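Local structure of nonsense-mediated mRNA decay protein 2 (Saccharomyces cerevisiae, 4LUN) at residues 2-10 with 219-227; 93-101 with 148-156. The protein acts, with this N-terminal MIF4G domain as one part, in nonsense-mediated decay of mRNAs with premature stop codons and binds NAM7/UPF1 through its C-terminus. All coordinates share one frame; numbering follows the deposited sequence.

Interaction 1: residues 2-10 with 219-227; sequences DDGRKKELH and DNSWDDLIY
The indole N-H of W222 reaches OD1 of D3 in a fairly straight hydrogen bond, NE1 to OD1 2.9 Å with an N-H...O angle of 161°. The oxygen lies almost in the indole plane, but the carboxylate is turned steeply against the ring (planes 78° apart), and the N-H comes in from above the carboxylate plane. Tryptophan suits the place because one side chain offers both a donor at its edge and a broad apolar surface. One turn further along helix 3-17, K7 bends at its outer torsions (chi3 -113°) and brings NZ to the carbonyl O of S221 in a weak bond of 3.2 Å. An Asx turn, S221 N to OD1 of D219, fixes S221, and its OG donates to the same oxygen at 2.7 Å. Beside these polar links L225 supplies the apolar part of the contact. Its CD1 packs on CD of K6 (3.8 Å), while CD2 lies 3.7 Å from CG of K7 and also touches CB of H10, so the lysines contribute their methylenes. The H10 imidazole lays one face over CA of L225, a CH-pi contact. These contacts fasten the 219-227 loop, which leads into helix 231-271, to helix 3-17, while W222 also rests on L152 of helix 130-152 and I226 on L231 of helix 231-271.

Interaction 2: residues 93-101 with 148-156; sequences AVEIISGLH and TELYLVGVF
A Schellman motif closes helix 130-152, and the residues around it pack against helix 87-104 in the all-helical, HEAT-repeat MIF4G domain. V155 N bonds to L150 O and G154 N to Y151 O; G154 takes the positive phi (79°) that glycine tolerates easily. The turn brings V153 and V155 round to the same neighbouring helix that L150 touches. Within these segments the helix axes come to 10.1 Å and cross at -50°. CD2 of L150 reaches I97, 3.8 Å from its CB and equally close to CG2, the two side chains crossing at about a right angle. With CG1 anti to its backbone N (chi1 170°), V94 sends that methyl to CG2 of V153 (3.9 Å) and its other methyl, CG2, to CB of E149 (3.8 Å). I97 CG2 meets V155 CG1 at 3.9 Å. V94, I97, V153 and V155 suit the place, since their branches start at CB and pack close to the backbone. Between V153 and V155, the hydroxyl of S98 touches a CG2 methyl of each, but OG donates to V94 O (2.8 Å) and accepts from ND2 of N13. H101, beside V155, has ring nitrogens bonded to T109 and to the backbone of N13. The joint is therefore essentially apolar, resting on shape and burial, while the polar groups of S98 and H101 find partners on their own helix or on neighbouring parts of the fold.

Overall arrangement
The centres of the two interactions lie about 12 Å apart, on the same side of the chain's centre. Interaction 2 is nested along the sequence inside the loop closed by interaction 1, which brings the N-terminal helix 3-17 to the loop before helix 231-271. They meet directly: R5 forms a salt bridge with E95, Y227 N probably bonds to the hydroxyl of Y151, and L225 and H10 pack on the carbonyl of L152. L9 of helix 3-17 also touches V94 and S98. The N-terminal helix thus lies against both helix 87-104 and the end of helix 130-152, tying sequence-distant parts of the MIF4G domain into one continuous body.

Interaction 1: residues 2-10 with 219-227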
ATOM      1  N   ASP A   2       6.372  14.537 -11.550  1.00 43.91           N
ATOM      2  CA  ASP A   2       5.395  15.574 -11.245  1.00 35.71           C
ATOM      3  C   ASP A   2       4.009  15.187 -11.755  1.00 38.18           C
ATOM      4  O   ASP A   2       3.864  14.208 -12.484  1.00 32.45           O
ATOM      5  CB  ASP A   2       5.834  16.922 -11.829  1.00 38.79           C
ATOM      6  CG  ASP A   2       5.656  17.001 -13.336  1.00 46.65           C
ATOM      7  OD1 ASP A   2       5.334  18.101 -13.833  1.00 54.71           O
ATOM      8  OD2 ASP A   2       5.840  15.976 -14.027  1.00 52.34           O
ATOM      9  N   ASP A   3       2.996  15.954 -11.361  1.00 31.92           N
ATOM     10  CA  ASP A   3       1.622  15.662 -11.763  1.00 33.28           C
ATOM     11  C   ASP A   3       1.457  15.703 -13.285  1.00 35.07           C
ATOM     12  O   ASP A   3       0.637  14.986 -13.837  1.00 29.36           O
ATOM     13  CB  ASP A   3       0.629  16.620 -11.088  1.00 32.40           C
ATOM     14  CG  ASP A   3       0.465  16.349  -9.590  1.00 35.85           C
ATOM     15  OD1 ASP A   3       0.826  15.244  -9.132  1.00 32.16           O
ATOM     16  OD2 ASP A   3      -0.039  17.240  -8.873  1.00 35.26           O
ATOM     17  N   GLY A   4       2.237  16.546 -13.955  1.00 33.18           N
ATOM     18  CA  GLY A   4       2.200  16.629 -15.403  1.00 32.52           C
ATOM     19  C   GLY A   4       2.588  15.320 -16.063  1.00 30.65           C
ATOM     20  O   GLY A   4       1.925  14.866 -16.998  1.00 33.63           O
ATOM     21  N   ARG A   5       3.660  14.708 -15.573  1.00 27.33           N
ATOM     22  CA  ARG A   5       4.119  13.427 -16.103  1.00 30.24           C
ATOM     23  C   ARG A   5       3.149  12.299 -15.738  1.00 29.71           C
ATOM     24  O   ARG A   5       2.932  11.378 -16.530  1.00 24.37           O
ATOM     25  CB  ARG A   5       5.527  13.109 -15.589  1.00 28.75           C
ATOM     26  CG  ARG A   5       6.099  11.800 -16.109  1.00 31.47           C
ATOM     27  CD  ARG A   5       6.134  11.761 -17.629  1.00 34.36           C
ATOM     28  NE  ARG A   5       6.680  10.500 -18.118  1.00 32.43           N
ATOM     29  CZ  ARG A   5       6.636  10.099 -19.384  1.00 34.68           C
ATOM     30  NH1 ARG A   5       6.056  10.858 -20.306  1.00 43.04           N
ATOM     31  NH2 ARG A   5       7.167   8.932 -19.724  1.00 40.60           N
ATOM     32  N   LYS A   6       2.569  12.369 -14.543  1.00 27.16           N
ATOM     33  CA  LYS A   6       1.533  11.413 -14.163  1.00 23.54           C
ATOM     34  C   LYS A   6       0.393  11.459 -15.167  1.00 23.21           C
ATOM     35  O   LYS A   6      -0.095  10.424 -15.622  1.00 23.13           O
ATOM     36  CB  LYS A   6       0.981  11.720 -12.765  1.00 28.58           C
ATOM     37  CG  LYS A   6       1.831  11.218 -11.611  1.00 30.35           C
ATOM     38  CD  LYS A   6       1.067  11.350 -10.298  1.00 29.18           C
ATOM     39  CE  LYS A   6       1.851  10.767  -9.136  1.00 39.41           C
ATOM     40  NZ  LYS A   6       3.306  11.048  -9.267  1.00 46.25           N
ATOM     41  N   LYS A   7      -0.031  12.668 -15.520  1.00 25.10           N
ATOM     42  CA  LYS A   7      -1.142  12.834 -16.455  1.00 26.30           C
ATOM     43  C   LYS A   7      -0.776  12.386 -17.874  1.00 26.13           C
ATOM     44  O   LYS A   7      -1.598  11.784 -18.575  1.00 26.10           O
ATOM     45  CB  LYS A   7      -1.676  14.271 -16.413  1.00 28.40           C
ATOM     46  CG  LYS A   7      -2.351  14.618 -15.088  1.00 38.70           C
ATOM     47  CD  LYS A   7      -2.821  16.067 -15.034  1.00 44.15           C
ATOM     48  CE  LYS A   7      -2.032  16.860 -14.006  1.00 38.15           C
ATOM     49  NZ  LYS A   7      -2.910  17.389 -12.922  1.00 48.69           N
ATOM     50  N   GLU A   8       0.458  12.663 -18.294  1.00 23.62           N
ATOM     51  CA  GLU A   8       0.950  12.178 -19.580  1.00 25.71           C
ATOM     52  C   GLU A   8       0.858  10.658 -19.669  1.00 28.53           C
ATOM     53  O   GLU A   8       0.350  10.112 -20.649  1.00 27.58           O
ATOM     54  CB  GLU A   8       2.413  12.583 -19.791  1.00 34.78           C
ATOM     55  CG  GLU A   8       2.649  14.046 -20.122  1.00 40.65           C
ATOM     56  CD  GLU A   8       4.120  14.338 -20.394  1.00 51.19           C
ATOM     57  OE1 GLU A   8       4.856  13.396 -20.763  1.00 49.33           O
ATOM     58  OE2 GLU A   8       4.537  15.505 -20.232  1.00 52.12           O
ATOM     59  N   LEU A   9       1.369   9.980 -18.643  1.00 22.02           N
ATOM     60  CA  LEU A   9       1.339   8.522 -18.588  1.00 22.50           C
ATOM     61  C   LEU A   9      -0.085   8.005 -18.481  1.00 23.03           C
ATOM     62  O   LEU A   9      -0.431   6.997 -19.101  1.00 22.55           O
ATOM     63  CB  LEU A   9       2.139   8.015 -17.388  1.00 23.13           C
ATOM     64  CG  LEU A   9       3.663   8.078 -17.503  1.00 28.29           C
ATOM     65  CD1 LEU A   9       4.305   7.704 -16.178  1.00 20.90           C
ATOM     66  CD2 LEU A   9       4.152   7.153 -18.609  1.00 25.60           C
ATOM     67  N   HIS A  10      -0.896   8.679 -17.670  1.00 22.09           N
ATOM     68  CA  HIS A  10      -2.301   8.298 -17.514  1.00 19.94           C
ATOM     69  C   HIS A  10      -3.012   8.289 -18.865  1.00 20.71           C
ATOM     70  O   HIS A  10      -3.747   7.352 -19.183  1.00 22.41           O
ATOM     71  CB  HIS A  10      -3.023   9.205 -16.512  1.00 23.41           C
ATOM     72  CG  HIS A  10      -4.352   8.670 -16.080  1.00 21.47           C
ATOM     73  ND1 HIS A  10      -5.496   8.820 -16.833  1.00 21.31           N
ATOM     74  CD2 HIS A  10      -4.714   7.964 -14.983  1.00 18.31           C
ATOM     75  CE1 HIS A  10      -6.507   8.231 -16.217  1.00 23.54           C
ATOM     76  NE2 HIS A  10      -6.053   7.698 -15.096  1.00 20.84           N
ATOM     77  N   ASP A 219      -8.554  19.562  -2.665  1.00 24.64           N
ATOM     78  CA  ASP A 219      -7.413  19.252  -3.519  1.00 26.04           C
ATOM     79  C   ASP A 219      -7.862  18.462  -4.743  1.00 28.94           C
ATOM     80  O   ASP A 219      -8.094  17.257  -4.655  1.00 26.00           O
ATOM     81  CB  ASP A 219      -6.366  18.450  -2.739  1.00 25.84           C
ATOM     82  CG  ASP A 219      -5.001  18.474  -3.400  1.00 30.12           C
ATOM     83  OD1 ASP A 219      -4.929  18.750  -4.617  1.00 31.28           O
ATOM     84  OD2 ASP A 219      -3.999  18.216  -2.702  1.00 35.03           O
ATOM     85  N   ASN A 220      -7.993  19.140  -5.882  1.00 23.88           N
ATOM     86  CA  ASN A 220      -8.450  18.490  -7.104  1.00 23.83           C
ATOM     87  C   ASN A 220      -7.322  18.054  -8.044  1.00 21.57           C
ATOM     88  O   ASN A 220      -7.579  17.593  -9.150  1.00 25.73           O
ATOM     89  CB  ASN A 220      -9.396  19.415  -7.871  1.00 23.32           C
ATOM     90  CG  ASN A 220     -10.617  19.802  -7.070  1.00 29.45           C
ATOM     91  OD1 ASN A 220     -10.975  19.139  -6.098  1.00 32.59           O
ATOM     92  ND2 ASN A 220     -11.270  20.884  -7.480  1.00 29.66           N
ATOM     93  N   SER A 221      -6.080  18.176  -7.585  1.00 28.31           N
ATOM     94  CA  SER A 221      -4.912  17.932  -8.429  1.00 25.43           C
ATOM     95  C   SER A 221      -4.872  16.548  -9.089  1.00 25.47           C
ATOM     96  O   SER A 221      -4.321  16.402 -10.178  1.00 28.09           O
ATOM     97  CB  SER A 221      -3.631  18.167  -7.632  1.00 26.36           C
ATOM     98  OG  SER A 221      -3.604  17.350  -6.476  1.00 31.33           O
ATOM     99  N   TRP A 222      -5.466  15.542  -8.445  1.00 22.28           N
ATOM    100  CA  TRP A 222      -5.434  14.180  -8.986  1.00 20.15           C
ATOM    101  C   TRP A 222      -6.767  13.702  -9.570  1.00 21.06           C
ATOM    102  O   TRP A 222      -6.885  12.541  -9.965  1.00 20.95           O
ATOM    103  CB  TRP A 222      -4.934  13.175  -7.928  1.00 19.40           C
ATOM    104  CG  TRP A 222      -3.481  13.304  -7.609  1.00 22.43           C
ATOM    105  CD1 TRP A 222      -2.559  14.055  -8.273  1.00 19.74           C
ATOM    106  CD2 TRP A 222      -2.777  12.658  -6.531  1.00 17.44           C
ATOM    107  NE1 TRP A 222      -1.322  13.921  -7.679  1.00 22.95           N
ATOM    108  CE2 TRP A 222      -1.430  13.073  -6.609  1.00 22.15           C
ATOM    109  CE3 TRP A 222      -3.156  11.776  -5.515  1.00 19.39           C
ATOM    110  CZ2 TRP A 222      -0.457  12.628  -5.703  1.00 24.43           C
ATOM    111  CZ3 TRP A 222      -2.182  11.340  -4.610  1.00 18.40           C
ATOM    112  CH2 TRP A 222      -0.852  11.772  -4.716  1.00 22.07           C
ATOM    113  N   ASP A 223      -7.752  14.595  -9.664  1.00 21.66           N
ATOM    114  CA  ASP A 223      -9.061  14.215 -10.191  1.00 20.98           C
ATOM    115  C   ASP A 223      -9.008  13.555 -11.572  1.00 24.20           C
ATOM    116  O   ASP A 223      -9.783  12.642 -11.845  1.00 25.53           O
ATOM    117  CB  ASP A 223     -10.001  15.428 -10.254  1.00 26.75           C
ATOM    118  CG  ASP A 223     -10.513  15.848  -8.891  1.00 26.69           C
ATOM    119  OD1 ASP A 223     -10.237  15.150  -7.881  1.00 25.37           O
ATOM    120  OD2 ASP A 223     -11.225  16.880  -8.835  1.00 29.63           O
ATOM    121  N   ASP A 224      -8.105  14.014 -12.440  1.00 21.62           N
ATOM    122  CA  ASP A 224      -7.989  13.452 -13.788  1.00 24.71           C
ATOM    123  C   ASP A 224      -7.337  12.075 -13.773  1.00 22.12           C
ATOM    124  O   ASP A 224      -7.350  11.362 -14.781  1.00 27.18           O
ATOM    125  CB  ASP A 224      -7.141  14.357 -14.689  1.00 36.40           C
ATOM    126  CG  ASP A 224      -7.855  15.624 -15.098  1.00 43.20           C
ATOM    127  OD1 ASP A 224      -9.088  15.714 -14.913  1.00 43.98           O
ATOM    128  OD2 ASP A 224      -7.170  16.531 -15.620  1.00 51.20           O
ATOM    129  N   LEU A 225      -6.753  11.714 -12.635  1.00 18.92           N
ATOM    130  CA  LEU A 225      -6.014  10.464 -12.524  1.00 19.35           C
ATOM    131  C   LEU A 225      -6.864   9.364 -11.909  1.00 20.70           C
ATOM    132  O   LEU A 225      -6.513   8.188 -11.980  1.00 28.38           O
ATOM    133  CB  LEU A 225      -4.766  10.655 -11.677  1.00 20.13           C
ATOM    134  CG  LEU A 225      -3.819  11.752 -12.135  1.00 22.73           C
ATOM    135  CD1 LEU A 225      -2.634  11.876 -11.158  1.00 18.93           C
ATOM    136  CD2 LEU A 225      -3.349  11.451 -13.540  1.00 21.62           C
ATOM    137  N   ILE A 226      -7.982   9.754 -11.317  1.00 20.40           N
ATOM    138  CA  ILE A 226      -8.810   8.845 -10.538  1.00 17.16           C
ATOM    139  C   ILE A 226      -9.790   8.102 -11.448  1.00 17.99           C
ATOM    140  O   ILE A 226     -10.447   8.712 -12.291  1.00 22.40           O
ATOM    141  CB  ILE A 226      -9.527   9.624  -9.416  1.00 18.26           C
ATOM    142  CG1 ILE A 226      -8.521   9.969  -8.310  1.00 16.77           C
ATOM    143  CG2 ILE A 226     -10.678   8.830  -8.833  1.00 17.35           C
ATOM    144  CD1 ILE A 226      -8.965  11.065  -7.356  1.00 19.96           C
ATOM    145  N   TYR A 227      -9.866   6.786 -11.287  1.00 17.76           N
ATOM    146  CA  TYR A 227     -10.724   5.949 -12.130  1.00 18.56           C
ATOM    147  C   TYR A 227     -12.221   6.151 -11.880  1.00 20.68           C
ATOM    148  O   TYR A 227     -13.000   6.448 -12.797  1.00 17.67           O
ATOM    149  CB  TYR A 227     -10.342   4.469 -11.925  1.00 17.12           C
ATOM    150  CG  TYR A 227     -11.133   3.519 -12.800  1.00 17.36           C
ATOM    151  CD1 TYR A 227     -10.838   3.377 -14.149  1.00 18.23           C
ATOM    152  CD2 TYR A 227     -12.191   2.785 -12.278  1.00 17.45           C
ATOM    153  CE1 TYR A 227     -11.559   2.501 -14.953  1.00 19.62           C
ATOM    154  CE2 TYR A 227     -12.917   1.912 -13.082  1.00 18.65           C
ATOM    155  CZ  TYR A 227     -12.597   1.782 -14.407  1.00 21.16           C
ATOM    156  OH  TYR A 227     -13.326   0.920 -15.206  1.00 26.27           O
TER

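Interaction 2: residues 93-101 with 148-156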
ATOM      1  N   ALA A  93      10.108   2.087 -11.428  1.00 21.76           N
ATOM      2  CA  ALA A  93       9.161   0.985 -11.576  1.00 23.28           C
ATOM      3  C   ALA A  93       7.913   1.443 -12.330  1.00 25.61           C
ATOM      4  O   ALA A  93       7.387   0.719 -13.176  1.00 26.05           O
ATOM      5  CB  ALA A  93       8.783   0.418 -10.219  1.00 24.16           C
ATOM      6  N   VAL A  94       7.443   2.648 -12.022  1.00 25.46           N
ATOM      7  CA  VAL A  94       6.262   3.188 -12.692  1.00 22.60           C
ATOM      8  C   VAL A  94       6.490   3.365 -14.200  1.00 27.03           C
ATOM      9  O   VAL A  94       5.634   3.010 -15.006  1.00 25.02           O
ATOM     10  CB  VAL A  94       5.809   4.529 -12.072  1.00 24.56           C
ATOM     11  CG1 VAL A  94       4.743   5.186 -12.941  1.00 26.27           C
ATOM     12  CG2 VAL A  94       5.303   4.315 -10.647  1.00 26.14           C
ATOM     13  N   GLU A  95       7.643   3.909 -14.577  1.00 28.59           N
ATOM     14  CA  GLU A  95       7.950   4.118 -15.991  1.00 26.99           C
ATOM     15  C   GLU A  95       8.090   2.799 -16.747  1.00 26.92           C
ATOM     16  O   GLU A  95       7.616   2.664 -17.872  1.00 24.08           O
ATOM     17  CB  GLU A  95       9.228   4.942 -16.152  1.00 31.09           C
ATOM     18  CG  GLU A  95       9.105   6.385 -15.692  1.00 33.19           C
ATOM     19  CD  GLU A  95       8.467   7.291 -16.731  1.00 37.11           C
ATOM     20  OE1 GLU A  95       8.172   6.824 -17.857  1.00 39.39           O
ATOM     21  OE2 GLU A  95       8.271   8.483 -16.420  1.00 36.01           O
ATOM     22  N   ILE A  96       8.753   1.834 -16.119  1.00 27.34           N
ATOM     23  CA  ILE A  96       8.941   0.509 -16.698  1.00 28.18           C
ATOM     24  C   ILE A  96       7.622  -0.246 -16.865  1.00 29.21           C
ATOM     25  O   ILE A  96       7.354  -0.817 -17.921  1.00 25.17           O
ATOM     26  CB  ILE A  96       9.909  -0.319 -15.839  1.00 30.40           C
ATOM     27  CG1 ILE A  96      11.295   0.329 -15.850  1.00 33.37           C
ATOM     28  CG2 ILE A  96       9.973  -1.758 -16.323  1.00 31.04           C
ATOM     29  CD1 ILE A  96      12.198  -0.138 -14.721  1.00 31.03           C
ATOM     30  N   ILE A  97       6.791  -0.250 -15.832  1.00 23.27           N
ATOM     31  CA  ILE A  97       5.499  -0.923 -15.927  1.00 23.26           C
ATOM     32  C   ILE A  97       4.607  -0.235 -16.956  1.00 22.66           C
ATOM     33  O   ILE A  97       3.891  -0.904 -17.686  1.00 22.39           O
ATOM     34  CB  ILE A  97       4.775  -1.007 -14.564  1.00 23.59           C
ATOM     35  CG1 ILE A  97       5.607  -1.821 -13.569  1.00 29.76           C
ATOM     36  CG2 ILE A  97       3.392  -1.641 -14.715  1.00 20.47           C
ATOM     37  CD1 ILE A  97       5.916  -3.218 -14.046  1.00 32.08           C
ATOM     38  N   SER A  98       4.659   1.093 -17.017  1.00 20.27           N
ATOM     39  CA  SER A  98       3.879   1.843 -18.004  1.00 19.01           C
ATOM     40  C   SER A  98       4.281   1.466 -19.428  1.00 23.03           C
ATOM     41  O   SER A  98       3.420   1.305 -20.289  1.00 24.22           O
ATOM     42  CB  SER A  98       4.020   3.352 -17.801  1.00 22.71           C
ATOM     43  OG  SER A  98       3.409   3.759 -16.590  1.00 23.10           O
ATOM     44  N   GLY A  99       5.582   1.327 -19.665  1.00 22.65           N
ATOM     45  CA  GLY A  99       6.083   0.911 -20.967  1.00 27.27           C
ATOM     46  C   GLY A  99       5.578  -0.462 -21.361  1.00 24.93           C
ATOM     47  O   GLY A  99       5.121  -0.674 -22.484  1.00 28.81           O
ATOM     48  N   LEU A 100       5.653  -1.400 -20.425  1.00 22.32           N
ATOM     49  CA  LEU A 100       5.200  -2.756 -20.675  1.00 19.10           C
ATOM     50  C   LEU A 100       3.700  -2.778 -20.911  1.00 24.73           C
ATOM     51  O   LEU A 100       3.221  -3.491 -21.786  1.00 22.11           O
ATOM     52  CB  LEU A 100       5.582  -3.671 -19.514  1.00 23.10           C
ATOM     53  CG  LEU A 100       7.039  -4.125 -19.533  1.00 23.71           C
ATOM     54  CD1 LEU A 100       7.448  -4.636 -18.168  1.00 27.01           C
ATOM     55  CD2 LEU A 100       7.227  -5.202 -20.595  1.00 29.57           C
ATOM     56  N   HIS A 101       2.961  -1.990 -20.135  1.00 22.93           N
ATOM     57  CA  HIS A 101       1.518  -1.884 -20.317  1.00 20.30           C
ATOM     58  C   HIS A 101       1.180  -1.270 -21.681  1.00 22.21           C
ATOM     59  O   HIS A 101       0.211  -1.664 -22.339  1.00 22.56           O
ATOM     60  CB  HIS A 101       0.891  -1.055 -19.177  1.00 20.78           C
ATOM     61  CG  HIS A 101      -0.533  -0.680 -19.423  1.00 16.94           C
ATOM     62  ND1 HIS A 101      -1.565  -1.594 -19.377  1.00 20.19           N
ATOM     63  CD2 HIS A 101      -1.099   0.509 -19.740  1.00 18.26           C
ATOM     64  CE1 HIS A 101      -2.702  -0.985 -19.649  1.00 21.55           C
ATOM     65  NE2 HIS A 101      -2.449   0.294 -19.877  1.00 19.30           N
ATOM     66  N   THR A 148      -0.435   2.078  -5.516  1.00 15.69           N
ATOM     67  CA  THR A 148      -1.136   3.347  -5.634  1.00 15.19           C
ATOM     68  C   THR A 148      -0.518   4.230  -6.716  1.00 15.81           C
ATOM     69  O   THR A 148      -1.244   4.909  -7.460  1.00 16.25           O
ATOM     70  CB  THR A 148      -1.213   4.066  -4.279  1.00 13.85           C
ATOM     71  OG1 THR A 148      -1.838   3.187  -3.339  1.00 15.55           O
ATOM     72  CG2 THR A 148      -2.085   5.309  -4.388  1.00 12.76           C
ATOM     73  N   GLU A 149       0.805   4.191  -6.833  1.00 14.04           N
ATOM     74  CA  GLU A 149       1.478   4.982  -7.857  1.00 16.73           C
ATOM     75  C   GLU A 149       1.071   4.480  -9.242  1.00 21.89           C
ATOM     76  O   GLU A 149       0.894   5.278 -10.182  1.00 16.54           O
ATOM     77  CB  GLU A 149       3.001   4.924  -7.707  1.00 21.82           C
ATOM     78  CG  GLU A 149       3.568   5.439  -6.385  1.00 23.37           C
ATOM     79  CD  GLU A 149       3.504   6.952  -6.220  1.00 34.56           C
ATOM     80  OE1 GLU A 149       2.924   7.650  -7.085  1.00 34.45           O
ATOM     81  OE2 GLU A 149       4.040   7.443  -5.203  1.00 33.82           O
ATOM     82  N   LEU A 150       0.901   3.164  -9.371  1.00 16.89           N
ATOM     83  CA  LEU A 150       0.475   2.581 -10.650  1.00 13.37           C
ATOM     84  C   LEU A 150      -1.017   2.768 -10.913  1.00 18.07           C
ATOM     85  O   LEU A 150      -1.472   2.740 -12.066  1.00 17.91           O
ATOM     86  CB  LEU A 150       0.834   1.090 -10.728  1.00 16.91           C
ATOM     87  CG  LEU A 150       2.328   0.832 -10.848  1.00 20.15           C
ATOM     88  CD1 LEU A 150       2.623  -0.645 -10.574  1.00 18.15           C
ATOM     89  CD2 LEU A 150       2.801   1.229 -12.247  1.00 18.95           C
ATOM     90  N   TYR A 151      -1.776   2.931  -9.840  1.00 15.56           N
ATOM     91  CA  TYR A 151      -3.176   3.286  -9.962  1.00 14.96           C
ATOM     92  C   TYR A 151      -3.267   4.700 -10.518  1.00 18.46           C
ATOM     93  O   TYR A 151      -4.057   4.970 -11.428  1.00 15.99           O
ATOM     94  CB  TYR A 151      -3.882   3.192  -8.595  1.00 16.94           C
ATOM     95  CG  TYR A 151      -5.246   3.848  -8.625  1.00 13.69           C
ATOM     96  CD1 TYR A 151      -6.366   3.139  -9.026  1.00 15.70           C
ATOM     97  CD2 TYR A 151      -5.406   5.185  -8.275  1.00 15.82           C
ATOM     98  CE1 TYR A 151      -7.604   3.748  -9.084  1.00 14.19           C
ATOM     99  CE2 TYR A 151      -6.633   5.799  -8.334  1.00 16.60           C
ATOM    100  CZ  TYR A 151      -7.731   5.083  -8.733  1.00 13.95           C
ATOM    101  OH  TYR A 151      -8.963   5.700  -8.767  1.00 16.67           O
ATOM    102  N   LEU A 152      -2.460   5.608  -9.975  1.00 17.60           N
ATOM    103  CA  LEU A 152      -2.579   7.015 -10.348  1.00 19.89           C
ATOM    104  C   LEU A 152      -2.160   7.282 -11.798  1.00 20.78           C
ATOM    105  O   LEU A 152      -2.555   8.292 -12.391  1.00 21.37           O
ATOM    106  CB  LEU A 152      -1.789   7.902  -9.392  1.00 18.15           C
ATOM    107  CG  LEU A 152      -2.379   8.009  -7.981  1.00 17.94           C
ATOM    108  CD1 LEU A 152      -1.366   8.648  -7.048  1.00 23.95           C
ATOM    109  CD2 LEU A 152      -3.687   8.806  -7.998  1.00 18.63           C
ATOM    110  N   VAL A 153      -1.364   6.390 -12.365  1.00 18.69           N
ATOM    111  CA  VAL A 153      -1.023   6.518 -13.787  1.00 17.41           C
ATOM    112  C   VAL A 153      -1.885   5.639 -14.691  1.00 16.37           C
ATOM    113  O   VAL A 153      -1.608   5.504 -15.874  1.00 19.15           O
ATOM    114  CB  VAL A 153       0.498   6.318 -14.078  1.00 18.89           C
ATOM    115  CG1 VAL A 153       1.311   7.383 -13.351  1.00 22.90           C
ATOM    116  CG2 VAL A 153       0.953   4.914 -13.699  1.00 15.27           C
ATOM    117  N   GLY A 154      -2.947   5.061 -14.144  1.00 17.31           N
ATOM    118  CA  GLY A 154      -3.912   4.365 -14.976  1.00 20.81           C
ATOM    119  C   GLY A 154      -3.525   2.968 -15.423  1.00 18.36           C
ATOM    120  O   GLY A 154      -4.123   2.414 -16.347  1.00 18.33           O
ATOM    121  N   VAL A 155      -2.541   2.375 -14.759  1.00 18.18           N
ATOM    122  CA  VAL A 155      -2.170   0.998 -15.072  1.00 19.05           C
ATOM    123  C   VAL A 155      -3.062   0.021 -14.309  1.00 21.48           C
ATOM    124  O   VAL A 155      -3.704  -0.856 -14.903  1.00 21.62           O
ATOM    125  CB  VAL A 155      -0.691   0.740 -14.740  1.00 18.75           C
ATOM    126  CG1 VAL A 155      -0.353  -0.737 -14.932  1.00 19.40           C
ATOM    127  CG2 VAL A 155       0.193   1.604 -15.624  1.00 21.86           C
ATOM    128  N   PHE A 156      -3.091   0.182 -12.990  1.00 18.48           N
ATOM    129  CA  PHE A 156      -3.898  -0.645 -12.094  1.00 18.48           C
ATOM    130  C   PHE A 156      -5.165   0.108 -11.715  1.00 26.02           C
ATOM    131  O   PHE A 156      -5.123   0.954 -10.828  1.00 29.61           O
ATOM    132  CB  PHE A 156      -3.136  -0.892 -10.796  1.00 16.97           C
ATOM    133  CG  PHE A 156      -2.009  -1.884 -10.897  1.00 18.97           C
ATOM    134  CD1 PHE A 156      -1.836  -2.688 -12.012  1.00 18.85           C
ATOM    135  CD2 PHE A 156      -1.131  -2.029  -9.829  1.00 20.12           C
ATOM    136  CE1 PHE A 156      -0.797  -3.605 -12.071  1.00 20.86           C
ATOM    137  CE2 PHE A 156      -0.089  -2.945  -9.878  1.00 21.13           C
ATOM    138  CZ  PHE A 156       0.078  -3.740 -11.002  1.00 22.31           C
TER